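Local coordinates for protein titin (Homo sapiens, PDB 2J8O) that serves as the giant filament protein of muscle, built largely of tandem immunoglobulin-like domains, and probably carries a serine/threonine kinase activity in another region, at residues A[98-103]-A[178-183]; A[109-114]-A[188-193]; A[122-127]-A[160-165]. All blocks are in the same frame, centred on the assembly; numbering follows the deposited sequence.

The three contacts lie in one immunoglobulin I-set domain and join its strands. Interaction 3 zips strands 123-131 and 159-163 within one sheet, interaction 2 joins strand 112-116 to strand 185-195 in the other, and interaction 1 spans the two sheets near one end of the sandwich. Interactions 2 and 3 have centres about 13 Å apart and meet in the core, where Val-114 CG1 lies 3.6 Å from Ile-124 CG1. Interaction 1 is centred about 16 Å from interaction 2 and 17 Å from interaction 3, and reaches both through Ile-102, against Lys-189 and Ile-126. Glycerol, probably from the crystallisation liquor, lies close to Gly-112 and Ile-124.

Interaction 1 (A[98-103]-A[178-183]); sequences VPAKIH and VCAKNR
Asn-182 reaches across from the end of strand 178-182 and grips the backbone of 98-103 with both arms of its amide. ND2 donates to Val-98 O at 2.9 Å, with the carbonyl oxygen lying in the amide plane, while OD1 accepts a bond from Ala-100 N at 3.3 Å, a longer one whose donor stands above the carbonyl plane. Further along, Ala-100 CB faces Ala-180 CB at 4.2 Å. Ile-102 extends over the same alanine, its CG1 4.1 Å from Ala-180 CB and its CD1 3.9 Å from Val-178 CG1. The strands run antiparallel, at 176°, but their axes come no closer than 6.0 Å and no backbone-to-backbone hydrogen bond joins them: they belong to opposite sheets of the immunoglobulin sandwich, and side chains, Ala-100, Ile-102, Val-178, Ala-180 and Asn-182, make the contact. The asparagine torsion places CG between the backbone N and the carbonyl carbon (chi1 73°), aiming the amide across; second bonds, from ND2 to Pro-132 O and from Phe-184 N to OD1, then fix it. Ile-126, from strand 123-131, the neighbour of 98-102 in its sheet, packs on both Ile-102 and Val-178, and Trp-138 touches Val-178.

Interaction 2 (A[109-114]-A[188-193]); sequences EGMGAV and QKTVEL
Val-114 and Val-191 meet methyl to methyl on the inner face of the sheet, their CG1 atoms 3.6 Å apart and their side chains inclined to one another. Val-191 turns CG1 anti to its own backbone N (chi1 170°), which brings this branch toward Val-114 and leaves CG2 beside Gly-112 CA. The other branch of Val-114, CG2, leans toward Leu-193 CD1 at 4.1 Å. Leu-193 shares this face, and its CD1 also lies over the carbonyl oxygen of Val-114. These three residues point into the hydrophobic core, where Ile-124 receives both valines.

Met-111 belongs to the other face. Its chain bends at chi3 (37°) and folds back over strand 188-193, with Met-111 SD 4.0 Å from Thr-190 CG2. The exact position of the methyl CE beyond it is doubtful, because the model sets it too close to the threonine methyl. Phe-175, on the adjoining strand, touches both Met-111 and Glu-192.

Strands 112-114 and 188-193 run parallel, as the A' and G strands of an I-set immunoglobulin domain do, whereas 188-193 pairs antiparallel with 174-182 along its opposite edge. Three backbone bonds fix the parallel pairing. Gly-112 N donates to Thr-190 O at 3.0 Å, Glu-192 N returns to Gly-112 O at 2.7 Å, and Val-114 N donates to Glu-192 O at 3.1 Å. At Gly-112 the chains draw to 3.9 Å between its CA and that of Val-191. The absence of a side chain permits this, since the space a CB would occupy is already held by Val-191 CG2.

Interaction 3 (A[122-127]-A[160-165]); sequences VSIKIP and TSLVFP
Val-122 and Phe-164 lie side by side and point the same way into the core, with Val-122 CG1 3.5 Å from ring atom CD2. Ile-124 comes at the same ring from a different quarter: its CD1 sits at the edge, near the ring plane, 4.2 Å from Phe-164 CE2. The phenyl group takes this place with CG anti to the carbonyl carbon (chi1 -59°), and Leu-193 of the opposite sheet meets it as well. Replacing Phe-164 with an alanine would probably open a gap beside Val-122 CG1 and Ile-124 CD1 and deprive Leu-193 of a core neighbour.

Backbone hydrogen bonds form an antiparallel ladder, the pairing of strands B and E in the immunoglobulin fold. Ile-124 and Leu-162 make a hydrogen-bonded pair, with Ile-124 N 2.6 Å from Leu-162 O, and so do Ile-126 and Thr-160, with Ile-126 N 2.8 Å from Thr-160 O. Beyond the strand end, Phe-164 N reaches Val-122 O only weakly. CA-H...O contacts fill the intervals, Ser-161 CA lying 3.1 Å from Ile-124 O. Ile-124 is also the centre of an inverse gamma turn, closed by a weak bond from Lys-125 N to Ser-123 O.

The face with Ser-123, Lys-125, Ser-161 and Val-163 points away from the core. There Ser-123 OG packs against Val-163 CB at 3.4 Å, a van der Waals contact, and Ser-161 lies against Lys-125. Thr-160 belongs to the inner face: its hydroxyl is hydrogen-bonded to Ile-154 O and Trp-138 NE1, while its methyl CG2 rests 4.1 Å from Ile-126 CB.

Interaction 1 (A[98-103]-A[178-183])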
loop_
_atom_site.group_PDB
_atom_site.type_symbol
_atom_site.label_atom_id
_atom_site.label_comp_id
_atom_site.label_asym_id
_atom_site.label_seq_id
_atom_site.Cartn_x
_atom_site.Cartn_y
_atom_site.Cartn_z
ATOM N N VAL A 98 -3.171 -4.320 4.035
ATOM C CA VAL A 98 -4.398 -3.607 3.777
ATOM C C VAL A 98 -5.243 -4.481 2.880
ATOM O O VAL A 98 -4.822 -4.803 1.774
ATOM C CB VAL A 98 -4.072 -2.237 3.134
ATOM C CG1 VAL A 98 -5.240 -1.659 2.326
ATOM C CG2 VAL A 98 -3.582 -1.265 4.218
ATOM N N PRO A 99 -6.430 -4.884 3.370
ATOM C CA PRO A 99 -7.383 -5.719 2.637
ATOM C C PRO A 99 -7.783 -5.078 1.333
ATOM O O PRO A 99 -7.922 -3.854 1.270
ATOM C CB PRO A 99 -8.613 -5.769 3.565
ATOM C CG PRO A 99 -8.412 -4.663 4.564
ATOM C CD PRO A 99 -6.930 -4.529 4.714
ATOM N N ALA A 100 -7.955 -5.909 0.311
ATOM C CA ALA A 100 -8.381 -5.489 -0.997
ATOM C C ALA A 100 -9.662 -4.652 -0.936
ATOM O O ALA A 100 -10.534 -4.931 -0.136
ATOM C CB ALA A 100 -8.596 -6.713 -1.858
ATOM N N LYS A 101 -9.763 -3.627 -1.780
ATOM C CA LYS A 101 -10.948 -2.773 -1.850
ATOM C C LYS A 101 -10.986 -2.085 -3.200
ATOM O O LYS A 101 -9.976 -1.500 -3.620
ATOM C CB LYS A 101 -10.921 -1.711 -0.750
ATOM C CG LYS A 101 -12.305 -1.363 -0.228
ATOM C CD LYS A 101 -12.347 0.006 0.413
ATOM C CE LYS A 101 -13.789 0.394 0.755
ATOM N NZ LYS A 101 -13.802 1.164 2.047
ATOM N N ILE A 102 -12.127 -2.185 -3.887
ATOM C CA ILE A 102 -12.364 -1.478 -5.137
ATOM C C ILE A 102 -12.994 -0.122 -4.844
ATOM O O ILE A 102 -13.776 -0.006 -3.912
ATOM C CB ILE A 102 -13.279 -2.267 -6.060
ATOM C CG1 ILE A 102 -12.521 -3.469 -6.624
ATOM C CG2 ILE A 102 -13.761 -1.386 -7.223
ATOM C CD1 ILE A 102 -13.394 -4.619 -7.009
ATOM N N HIS A 103 -12.630 0.901 -5.635
ATOM C CA HIS A 103 -13.097 2.277 -5.413
ATOM C C HIS A 103 -13.688 2.802 -6.698
ATOM O O HIS A 103 -12.983 3.332 -7.536
ATOM C CB HIS A 103 -11.955 3.217 -5.003
ATOM C CG HIS A 103 -11.189 2.791 -3.786
ATOM N ND1 HIS A 103 -11.687 2.916 -2.505
ATOM C CD2 HIS A 103 -9.925 2.316 -3.650
ATOM C CE1 HIS A 103 -10.779 2.500 -1.641
ATOM N NE2 HIS A 103 -9.700 2.131 -2.309
ATOM N N VAL A 178 -16.001 -6.830 -11.326
ATOM C CA VAL A 178 -14.584 -6.730 -11.097
ATOM C C VAL A 178 -14.336 -7.108 -9.650
ATOM O O VAL A 178 -15.097 -6.726 -8.757
ATOM C CB VAL A 178 -14.009 -5.319 -11.447
ATOM C CG1 VAL A 178 -14.683 -4.210 -10.639
ATOM C CG2 VAL A 178 -12.505 -5.281 -11.206
ATOM N N CYS A 179 -13.274 -7.875 -9.432
ATOM C CA CYS A 179 -13.058 -8.473 -8.147
ATOM C C CYS A 179 -11.591 -8.461 -7.776
ATOM O O CYS A 179 -10.746 -8.943 -8.540
ATOM C CB CYS A 179 -13.593 -9.900 -8.131
ATOM S SG CYS A 179 -13.280 -10.659 -6.530
ATOM N N ALA A 180 -11.299 -7.905 -6.605
ATOM C CA ALA A 180 -9.926 -7.769 -6.144
ATOM C C ALA A 180 -9.765 -8.578 -4.876
ATOM O O ALA A 180 -10.549 -8.426 -3.938
ATOM C CB ALA A 180 -9.579 -6.295 -5.892
ATOM N N LYS A 181 -8.757 -9.444 -4.858
ATOM C CA LYS A 181 -8.543 -10.343 -3.737
ATOM C C LYS A 181 -7.082 -10.361 -3.320
ATOM O O LYS A 181 -6.193 -10.475 -4.162
ATOM C CB LYS A 181 -8.939 -11.775 -4.108
ATOM C CG LYS A 181 -9.996 -11.922 -5.178
ATOM C CD LYS A 181 -9.889 -13.280 -5.832
ATOM C CE LYS A 181 -10.663 -13.320 -7.137
ATOM N NZ LYS A 181 -12.142 -13.270 -6.886
ATOM N N ASN A 182 -6.838 -10.252 -2.022
ATOM C CA ASN A 182 -5.515 -10.463 -1.463
ATOM C C ASN A 182 -5.604 -11.240 -0.145
ATOM O O ASN A 182 -6.702 -11.611 0.297
ATOM C CB ASN A 182 -4.723 -9.141 -1.327
ATOM C CG ASN A 182 -5.213 -8.232 -0.179
ATOM O OD1 ASN A 182 -6.118 -8.578 0.584
ATOM N ND2 ASN A 182 -4.586 -7.064 -0.049
ATOM N N ARG A 183 -4.446 -11.481 0.469
ATOM C CA ARG A 183 -4.349 -12.210 1.734
ATOM C C ARG A 183 -5.393 -11.767 2.759
ATOM O O ARG A 183 -5.858 -12.576 3.567
ATOM C CB ARG A 183 -2.955 -12.017 2.348
ATOM C CG ARG A 183 -1.828 -12.824 1.706
ATOM C CD ARG A 183 -0.603 -12.836 2.624
ATOM N NE ARG A 183 -1.006 -13.096 4.010
ATOM C CZ ARG A 183 -0.301 -12.785 5.096
ATOM N NH1 ARG A 183 0.883 -12.184 4.990
ATOM N NH2 ARG A 183 -0.788 -13.073 6.303
#

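Interaction 2 (A[109-114]-A[188-193])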
loop_
_atom_site.group_PDB
_atom_site.type_symbol
_atom_site.label_atom_id
_atom_site.label_comp_id
_atom_site.label_asym_id
_atom_site.label_seq_id
_atom_site.Cartn_x
_atom_site.Cartn_y
_atom_site.Cartn_z
ATOM N N GLU A 109 -27.309 4.024 -8.922
ATOM C CA GLU A 109 -28.228 3.019 -8.374
ATOM C C GLU A 109 -27.463 1.871 -7.712
ATOM O O GLU A 109 -27.843 0.710 -7.826
ATOM C CB GLU A 109 -29.172 2.466 -9.469
ATOM C CG GLU A 109 -30.096 3.478 -10.114
ATOM C CD GLU A 109 -30.815 2.931 -11.381
ATOM O OE1 GLU A 109 -31.276 1.747 -11.389
ATOM O OE2 GLU A 109 -30.940 3.699 -12.378
ATOM N N GLY A 110 -26.383 2.186 -7.025
ATOM C CA GLY A 110 -25.654 1.161 -6.293
ATOM C C GLY A 110 -24.502 0.570 -7.077
ATOM O O GLY A 110 -23.581 -0.019 -6.484
ATOM N N MET A 111 -24.508 0.790 -8.395
ATOM C CA MET A 111 -23.556 0.172 -9.301
ATOM C C MET A 111 -22.756 1.151 -10.156
ATOM O O MET A 111 -23.178 2.281 -10.408
ATOM C CB MET A 111 -24.335 -0.707 -10.276
ATOM C CG MET A 111 -25.074 -1.855 -9.648
ATOM S SD MET A 111 -25.661 -2.854 -11.000
ATOM C CE MET A 111 -24.280 -2.691 -12.120
ATOM N N GLY A 112 -21.624 0.685 -10.664
ATOM C CA GLY A 112 -20.959 1.405 -11.707
ATOM C C GLY A 112 -21.850 1.512 -12.927
ATOM O O GLY A 112 -22.655 0.609 -13.217
ATOM N N ALA A 113 -21.722 2.636 -13.623
ATOM C CA ALA A 113 -22.324 2.814 -14.918
ATOM C C ALA A 113 -21.326 3.465 -15.871
ATOM O O ALA A 113 -20.513 4.327 -15.485
ATOM C CB ALA A 113 -23.566 3.641 -14.811
ATOM N N VAL A 114 -21.356 3.013 -17.109
ATOM C CA VAL A 114 -20.633 3.665 -18.163
ATOM C C VAL A 114 -21.537 3.518 -19.323
ATOM O O VAL A 114 -21.984 2.413 -19.623
ATOM C CB VAL A 114 -19.225 3.056 -18.461
ATOM C CG1 VAL A 114 -19.139 1.605 -18.045
ATOM C CG2 VAL A 114 -18.877 3.212 -19.946
ATOM N N GLN A 188 -15.703 -6.607 -4.367
ATOM C CA GLN A 188 -16.185 -6.881 -5.696
ATOM C C GLN A 188 -17.182 -5.802 -6.015
ATOM O O GLN A 188 -17.849 -5.294 -5.116
ATOM C CB GLN A 188 -16.825 -8.273 -5.725
ATOM C CG GLN A 188 -17.686 -8.554 -6.912
ATOM C CD GLN A 188 -18.501 -9.822 -6.758
ATOM O OE1 GLN A 188 -17.967 -10.892 -6.457
ATOM N NE2 GLN A 188 -19.807 -9.710 -6.994
ATOM N N LYS A 189 -17.276 -5.436 -7.280
ATOM C CA LYS A 189 -18.180 -4.389 -7.691
ATOM C C LYS A 189 -18.706 -4.751 -9.046
ATOM O O LYS A 189 -18.007 -5.380 -9.834
ATOM C CB LYS A 189 -17.454 -3.035 -7.785
ATOM C CG LYS A 189 -16.988 -2.446 -6.464
ATOM C CD LYS A 189 -18.134 -2.136 -5.517
ATOM C CE LYS A 189 -17.654 -2.242 -4.067
ATOM N NZ LYS A 189 -18.450 -1.422 -3.147
ATOM N N THR A 190 -19.949 -4.364 -9.311
ATOM C CA THR A 190 -20.533 -4.512 -10.636
ATOM C C THR A 190 -20.503 -3.170 -11.374
ATOM O O THR A 190 -20.681 -2.112 -10.778
ATOM C CB THR A 190 -21.942 -5.086 -10.515
ATOM O OG1 THR A 190 -21.831 -6.394 -9.964
ATOM C CG2 THR A 190 -22.601 -5.245 -11.854
ATOM N N VAL A 191 -20.257 -3.215 -12.674
ATOM C CA VAL A 191 -20.397 -2.030 -13.520
ATOM C C VAL A 191 -21.367 -2.364 -14.636
ATOM O O VAL A 191 -21.157 -3.340 -15.361
ATOM C CB VAL A 191 -19.033 -1.599 -14.086
ATOM C CG1 VAL A 191 -19.179 -0.529 -15.162
ATOM C CG2 VAL A 191 -18.126 -1.102 -12.943
ATOM N N GLU A 192 -22.447 -1.594 -14.776
ATOM C CA GLU A 192 -23.313 -1.804 -15.934
ATOM C C GLU A 192 -22.868 -0.990 -17.137
ATOM O O GLU A 192 -22.614 0.200 -17.026
ATOM C CB GLU A 192 -24.803 -1.555 -15.637
ATOM C CG GLU A 192 -25.687 -1.911 -16.853
ATOM C CD GLU A 192 -27.175 -1.635 -16.667
ATOM O OE1 GLU A 192 -27.568 -1.146 -15.592
ATOM O OE2 GLU A 192 -27.960 -1.906 -17.612
ATOM N N LEU A 193 -22.820 -1.626 -18.298
ATOM C CA LEU A 193 -22.437 -0.938 -19.524
ATOM C C LEU A 193 -23.632 -0.921 -20.436
ATOM O O LEU A 193 -24.246 -1.960 -20.655
ATOM C CB LEU A 193 -21.249 -1.641 -20.197
ATOM C CG LEU A 193 -20.885 -1.365 -21.675
ATOM C CD1 LEU A 193 -20.646 0.111 -21.978
ATOM C CD2 LEU A 193 -19.665 -2.182 -22.093
#

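Interaction 3 (A[122-127]-A[160-165])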
loop_
_atom_site.group_PDB
_atom_site.type_symbol
_atom_site.label_atom_id
_atom_site.label_comp_id
_atom_site.label_asym_id
_atom_site.label_seq_id
_atom_site.Cartn_x
_atom_site.Cartn_y
_atom_site.Cartn_z
ATOM N N VAL A 122 -14.054 2.289 -25.197
ATOM C CA VAL A 122 -14.406 2.546 -23.832
ATOM C C VAL A 122 -13.374 1.877 -22.909
ATOM O O VAL A 122 -12.865 0.789 -23.217
ATOM C CB VAL A 122 -15.882 2.134 -23.586
ATOM C CG1 VAL A 122 -16.128 0.728 -24.064
ATOM C CG2 VAL A 122 -16.275 2.286 -22.135
ATOM N N SER A 123 -13.021 2.558 -21.824
ATOM C CA SER A 123 -12.121 1.989 -20.839
ATOM C C SER A 123 -12.731 2.182 -19.468
ATOM O O SER A 123 -12.782 3.302 -18.947
ATOM C CB SER A 123 -10.721 2.639 -20.866
ATOM O OG SER A 123 -9.897 2.074 -21.876
ATOM N N ILE A 124 -13.187 1.086 -18.884
ATOM C CA ILE A 124 -13.699 1.152 -17.544
ATOM C C ILE A 124 -12.546 1.072 -16.558
ATOM O O ILE A 124 -12.133 -0.010 -16.139
ATOM C CB ILE A 124 -14.768 0.083 -17.274
ATOM C CG1 ILE A 124 -15.849 0.154 -18.367
ATOM C CG2 ILE A 124 -15.373 0.348 -15.934
ATOM C CD1 ILE A 124 -16.559 -1.151 -18.655
ATOM N N LYS A 125 -12.032 2.243 -16.212
ATOM C CA LYS A 125 -10.957 2.362 -15.270
ATOM C C LYS A 125 -11.469 2.286 -13.805
ATOM O O LYS A 125 -12.232 3.154 -13.357
ATOM C CB LYS A 125 -10.223 3.674 -15.544
ATOM C CG LYS A 125 -9.211 4.060 -14.481
ATOM C CD LYS A 125 -8.790 5.499 -14.654
ATOM C CE LYS A 125 -7.950 5.972 -13.506
ATOM N NZ LYS A 125 -6.867 6.850 -14.040
ATOM N N ILE A 126 -11.003 1.266 -13.070
ATOM C CA ILE A 126 -11.419 0.953 -11.706
ATOM C C ILE A 126 -10.223 0.938 -10.738
ATOM O O ILE A 126 -9.455 -0.017 -10.725
ATOM C CB ILE A 126 -12.056 -0.456 -11.661
ATOM C CG1 ILE A 126 -13.316 -0.544 -12.531
ATOM C CG2 ILE A 126 -12.337 -0.880 -10.244
ATOM C CD1 ILE A 126 -14.566 -0.045 -11.863
ATOM N N PRO A 127 -10.060 1.988 -9.923
ATOM C CA PRO A 127 -8.976 2.000 -8.952
ATOM C C PRO A 127 -9.201 1.005 -7.824
ATOM O O PRO A 127 -10.325 0.605 -7.551
ATOM C CB PRO A 127 -9.016 3.426 -8.400
ATOM C CG PRO A 127 -9.826 4.195 -9.419
ATOM C CD PRO A 127 -10.826 3.239 -9.893
ATOM N N THR A 160 -7.206 -1.257 -12.297
ATOM C CA THR A 160 -7.457 -2.153 -13.381
ATOM C C THR A 160 -8.519 -1.556 -14.259
ATOM O O THR A 160 -9.465 -0.926 -13.787
ATOM C CB THR A 160 -7.953 -3.512 -12.933
ATOM O OG1 THR A 160 -8.287 -4.264 -14.108
ATOM C CG2 THR A 160 -9.203 -3.384 -12.042
ATOM N N SER A 161 -8.380 -1.783 -15.548
ATOM C CA SER A 161 -9.248 -1.135 -16.467
ATOM C C SER A 161 -9.728 -2.149 -17.485
ATOM O O SER A 161 -8.953 -2.983 -17.934
ATOM C CB SER A 161 -8.505 0.004 -17.124
ATOM O OG SER A 161 -9.422 0.750 -17.898
ATOM N N LEU A 162 -11.018 -2.123 -17.807
ATOM C CA LEU A 162 -11.530 -2.985 -18.858
ATOM C C LEU A 162 -11.721 -2.144 -20.116
ATOM O O LEU A 162 -12.358 -1.062 -20.056
ATOM C CB LEU A 162 -12.836 -3.687 -18.468
ATOM C CG LEU A 162 -13.425 -4.578 -19.580
ATOM C CD1 LEU A 162 -12.481 -5.725 -19.946
ATOM C CD2 LEU A 162 -14.844 -5.098 -19.266
ATOM N N VAL A 163 -11.165 -2.656 -21.247
ATOM C CA VAL A 163 -11.113 -1.887 -22.467
ATOM C C VAL A 163 -11.559 -2.770 -23.625
ATOM O O VAL A 163 -11.337 -3.986 -23.618
ATOM C CB VAL A 163 -9.686 -1.264 -22.673
ATOM C CG1 VAL A 163 -8.664 -1.900 -21.718
ATOM C CG2 VAL A 163 -9.208 -1.327 -24.130
ATOM N N PHE A 164 -12.212 -2.145 -24.610
ATOM C CA PHE A 164 -12.730 -2.841 -25.779
ATOM C C PHE A 164 -11.951 -2.328 -26.988
ATOM O O PHE A 164 -12.289 -1.255 -27.548
ATOM C CB PHE A 164 -14.243 -2.566 -25.932
ATOM C CG PHE A 164 -15.069 -2.990 -24.723
ATOM C CD1 PHE A 164 -16.075 -3.954 -24.847
ATOM C CD2 PHE A 164 -14.826 -2.439 -23.460
ATOM C CE1 PHE A 164 -16.835 -4.365 -23.712
ATOM C CE2 PHE A 164 -15.570 -2.838 -22.326
ATOM C CZ PHE A 164 -16.573 -3.802 -22.461
ATOM N N PRO A 165 -10.822 -3.013 -27.311
ATOM C CA PRO A 165 -9.950 -2.652 -28.417
ATOM C C PRO A 165 -10.675 -2.272 -29.713
ATOM O O PRO A 165 -10.336 -1.239 -30.291
ATOM C CB PRO A 165 -9.096 -3.903 -28.594
ATOM C CG PRO A 165 -8.933 -4.420 -27.277
ATOM C CD PRO A 165 -10.255 -4.164 -26.565
#